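Local coordinates for outer membrane protein Omp121 (Bacteroides thetaiotaomicron, PDB 5FQ8), which probably imports a nutrient across the outer membrane as a TonB-dependent receptor, a beta-barrel whose lumen is filled by a plug domain, at residues 648-652 with 664-668. Residues are numbered along the deposited sequence; the frame is centred on the assembly and turned at random.
Sequences SEVGL and DVSYY
V650 and L652 pair with Y667 and V665 in an antiparallel ladder, the hairpin of strands 643-656 and 661-680 in the wall of the transmembrane barrel. Both are hydrogen-bonded pairs, each closed by two N-H...O bonds; Y667 N to V650 O measures 2.8 Å, nearly straight onto the carbonyl. They alternate with the non-hydrogen-bonded pairs E649–Y668 and G651–S666. E649 CA also approaches Y667 O at 3.2 Å, a CA-H...O contact. V650, L652, V665 and Y667 share the outward face, where V650 CG1 lies 4.1 Å from Y667 CB while the ring runs on toward I702 of strand 697-712. E649, S666 and Y668 turn to the lumen and the plug. E649 reaches in on an extended chain, its CG opposite the backbone N (chi1 -172°), and brings OE2 3.7 Å from S666 CB; that oxygen takes a salt bridge from R89 and a hydrogen bond from A43 N. Replacing E649 with an alanine is likely to leave the R89 charge without this mate and A43 N without its acceptor. V650, L652, V665 and Y667 outside, with a buried carboxylate and the S666 hydroxyl inside, are consistent with a face turned to lipid and a polar junction between wall and plug.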
ATOM      1  N   SER B 648     -37.712   4.068  33.510  1.00 42.61           N
ATOM      2  CA  SER B 648     -38.824   3.646  34.354  1.00 36.63           C
ATOM      3  C   SER B 648     -39.600   2.563  33.627  1.00 33.73           C
ATOM      4  O   SER B 648     -39.849   2.670  32.425  1.00 33.26           O
ATOM      5  CB  SER B 648     -39.774   4.793  34.677  1.00 34.54           C
ATOM      6  OG  SER B 648     -39.079   5.922  35.142  1.00 36.52           O
ATOM      7  N   GLU B 649     -39.997   1.526  34.350  1.00 34.12           N
ATOM      8  CA  GLU B 649     -40.726   0.448  33.704  1.00 39.22           C
ATOM      9  C   GLU B 649     -41.694  -0.206  34.673  1.00 42.70           C
ATOM     10  O   GLU B 649     -41.364  -0.418  35.840  1.00 42.98           O
ATOM     11  CB  GLU B 649     -39.759  -0.594  33.147  1.00 34.39           C
ATOM     12  CG  GLU B 649     -40.410  -1.647  32.295  1.00 33.11           C
ATOM     13  CD  GLU B 649     -39.424  -2.622  31.757  1.00 32.54           C
ATOM     14  OE1 GLU B 649     -38.267  -2.573  32.210  1.00 32.39           O
ATOM     15  OE2 GLU B 649     -39.799  -3.421  30.880  1.00 32.26           O
ATOM     16  N   VAL B 650     -42.882  -0.537  34.173  1.00 34.88           N
ATOM     17  CA  VAL B 650     -43.877  -1.305  34.911  1.00 35.56           C
ATOM     18  C   VAL B 650     -44.449  -2.348  33.962  1.00 35.28           C
ATOM     19  O   VAL B 650     -44.556  -2.117  32.756  1.00 34.76           O
ATOM     20  CB  VAL B 650     -44.980  -0.397  35.497  1.00 36.31           C
ATOM     21  CG1 VAL B 650     -45.740   0.315  34.393  1.00 36.11           C
ATOM     22  CG2 VAL B 650     -45.917  -1.183  36.364  1.00 37.08           C
ATOM     23  N   GLY B 651     -44.783  -3.510  34.501  1.00 39.85           N
ATOM     24  CA  GLY B 651     -45.201  -4.629  33.674  1.00 36.46           C
ATOM     25  C   GLY B 651     -46.071  -5.611  34.417  1.00 36.10           C
ATOM     26  O   GLY B 651     -46.038  -5.688  35.648  1.00 39.35           O
ATOM     27  N   LEU B 652     -46.855  -6.379  33.650  1.00 36.06           N
ATOM     28  CA  LEU B 652     -47.789  -7.370  34.175  1.00 36.72           C
ATOM     29  C   LEU B 652     -47.703  -8.660  33.372  1.00 36.37           C
ATOM     30  O   LEU B 652     -47.705  -8.638  32.139  1.00 35.80           O
ATOM     31  CB  LEU B 652     -49.231  -6.851  34.150  1.00 37.30           C
ATOM     32  CG  LEU B 652     -50.336  -7.805  34.626  1.00 38.05           C
ATOM     33  CD1 LEU B 652     -50.085  -8.263  36.028  1.00 38.65           C
ATOM     34  CD2 LEU B 652     -51.644  -7.109  34.565  1.00 38.59           C
ATOM     35  N   ASP B 664     -48.059 -11.032  28.580  1.00 34.62           N
ATOM     36  CA  ASP B 664     -47.037 -10.214  29.219  1.00 34.39           C
ATOM     37  C   ASP B 664     -47.119  -8.829  28.609  1.00 34.07           C
ATOM     38  O   ASP B 664     -47.176  -8.703  27.386  1.00 33.61           O
ATOM     39  CB  ASP B 664     -45.638 -10.819  29.027  1.00 33.82           C
ATOM     40  CG  ASP B 664     -44.578 -10.109  29.828  1.00 33.69           C
ATOM     41  OD1 ASP B 664     -44.398 -10.423  31.013  1.00 34.16           O
ATOM     42  OD2 ASP B 664     -43.908  -9.236  29.268  1.00 33.15           O
ATOM     43  N   VAL B 665     -47.171  -7.800  29.457  1.00 34.38           N
ATOM     44  CA  VAL B 665     -47.260  -6.411  29.020  1.00 34.18           C
ATOM     45  C   VAL B 665     -46.241  -5.585  29.781  1.00 34.07           C
ATOM     46  O   VAL B 665     -46.182  -5.647  31.009  1.00 34.58           O
ATOM     47  CB  VAL B 665     -48.660  -5.815  29.237  1.00 34.84           C
ATOM     48  CG1 VAL B 665     -48.730  -4.419  28.639  1.00 34.60           C
ATOM     49  CG2 VAL B 665     -49.691  -6.691  28.624  1.00 35.05           C
ATOM     50  N   SER B 666     -45.470  -4.789  29.058  1.00 33.46           N
ATOM     51  CA  SER B 666     -44.503  -3.887  29.659  1.00 36.96           C
ATOM     52  C   SER B 666     -44.707  -2.476  29.133  1.00 36.85           C
ATOM     53  O   SER B 666     -45.046  -2.283  27.965  1.00 34.35           O
ATOM     54  CB  SER B 666     -43.092  -4.356  29.381  1.00 34.65           C
ATOM     55  OG  SER B 666     -42.920  -5.662  29.886  1.00 37.50           O
ATOM     56  N   TYR B 667     -44.524  -1.499  30.016  1.00 33.55           N
ATOM     57  CA  TYR B 667     -44.547  -0.083  29.669  1.00 33.48           C
ATOM     58  C   TYR B 667     -43.255   0.541  30.163  1.00 33.25           C
ATOM     59  O   TYR B 667     -42.954   0.471  31.354  1.00 33.66           O
ATOM     60  CB  TYR B 667     -45.738   0.628  30.303  1.00 34.25           C
ATOM     61  CG  TYR B 667     -47.084   0.235  29.753  1.00 53.41           C
ATOM     62  CD1 TYR B 667     -47.615   0.878  28.651  1.00 34.32           C
ATOM     63  CD2 TYR B 667     -47.842  -0.766  30.358  1.00 51.29           C
ATOM     64  CE1 TYR B 667     -48.844   0.531  28.154  1.00 34.62           C
ATOM     65  CE2 TYR B 667     -49.079  -1.121  29.866  1.00 42.22           C
ATOM     66  CZ  TYR B 667     -49.571  -0.469  28.763  1.00 42.17           C
ATOM     67  OH  TYR B 667     -50.794  -0.811  28.257  1.00 41.04           O
ATOM     68  N   TYR B 668     -42.507   1.161  29.260  1.00 32.65           N
ATOM     69  CA  TYR B 668     -41.171   1.652  29.565  1.00 32.35           C
ATOM     70  C   TYR B 668     -41.004   3.099  29.141  1.00 32.25           C
ATOM     71  O   TYR B 668     -41.622   3.570  28.188  1.00 32.11           O
ATOM     72  CB  TYR B 668     -40.108   0.824  28.884  1.00 31.67           C
ATOM     73  CG  TYR B 668     -40.249   0.782  27.394  1.00 31.12           C
ATOM     74  CD1 TYR B 668     -39.673   1.749  26.590  1.00 30.69           C
ATOM     75  CD2 TYR B 668     -40.937  -0.239  26.788  1.00 31.05           C
ATOM     76  CE1 TYR B 668     -39.797   1.699  25.233  1.00 30.23           C
ATOM     77  CE2 TYR B 668     -41.068  -0.295  25.438  1.00 30.59           C
ATOM     78  CZ  TYR B 668     -40.502   0.674  24.667  1.00 30.18           C
ATOM     79  OH  TYR B 668     -40.646   0.582  23.319  1.00 29.76           O
TER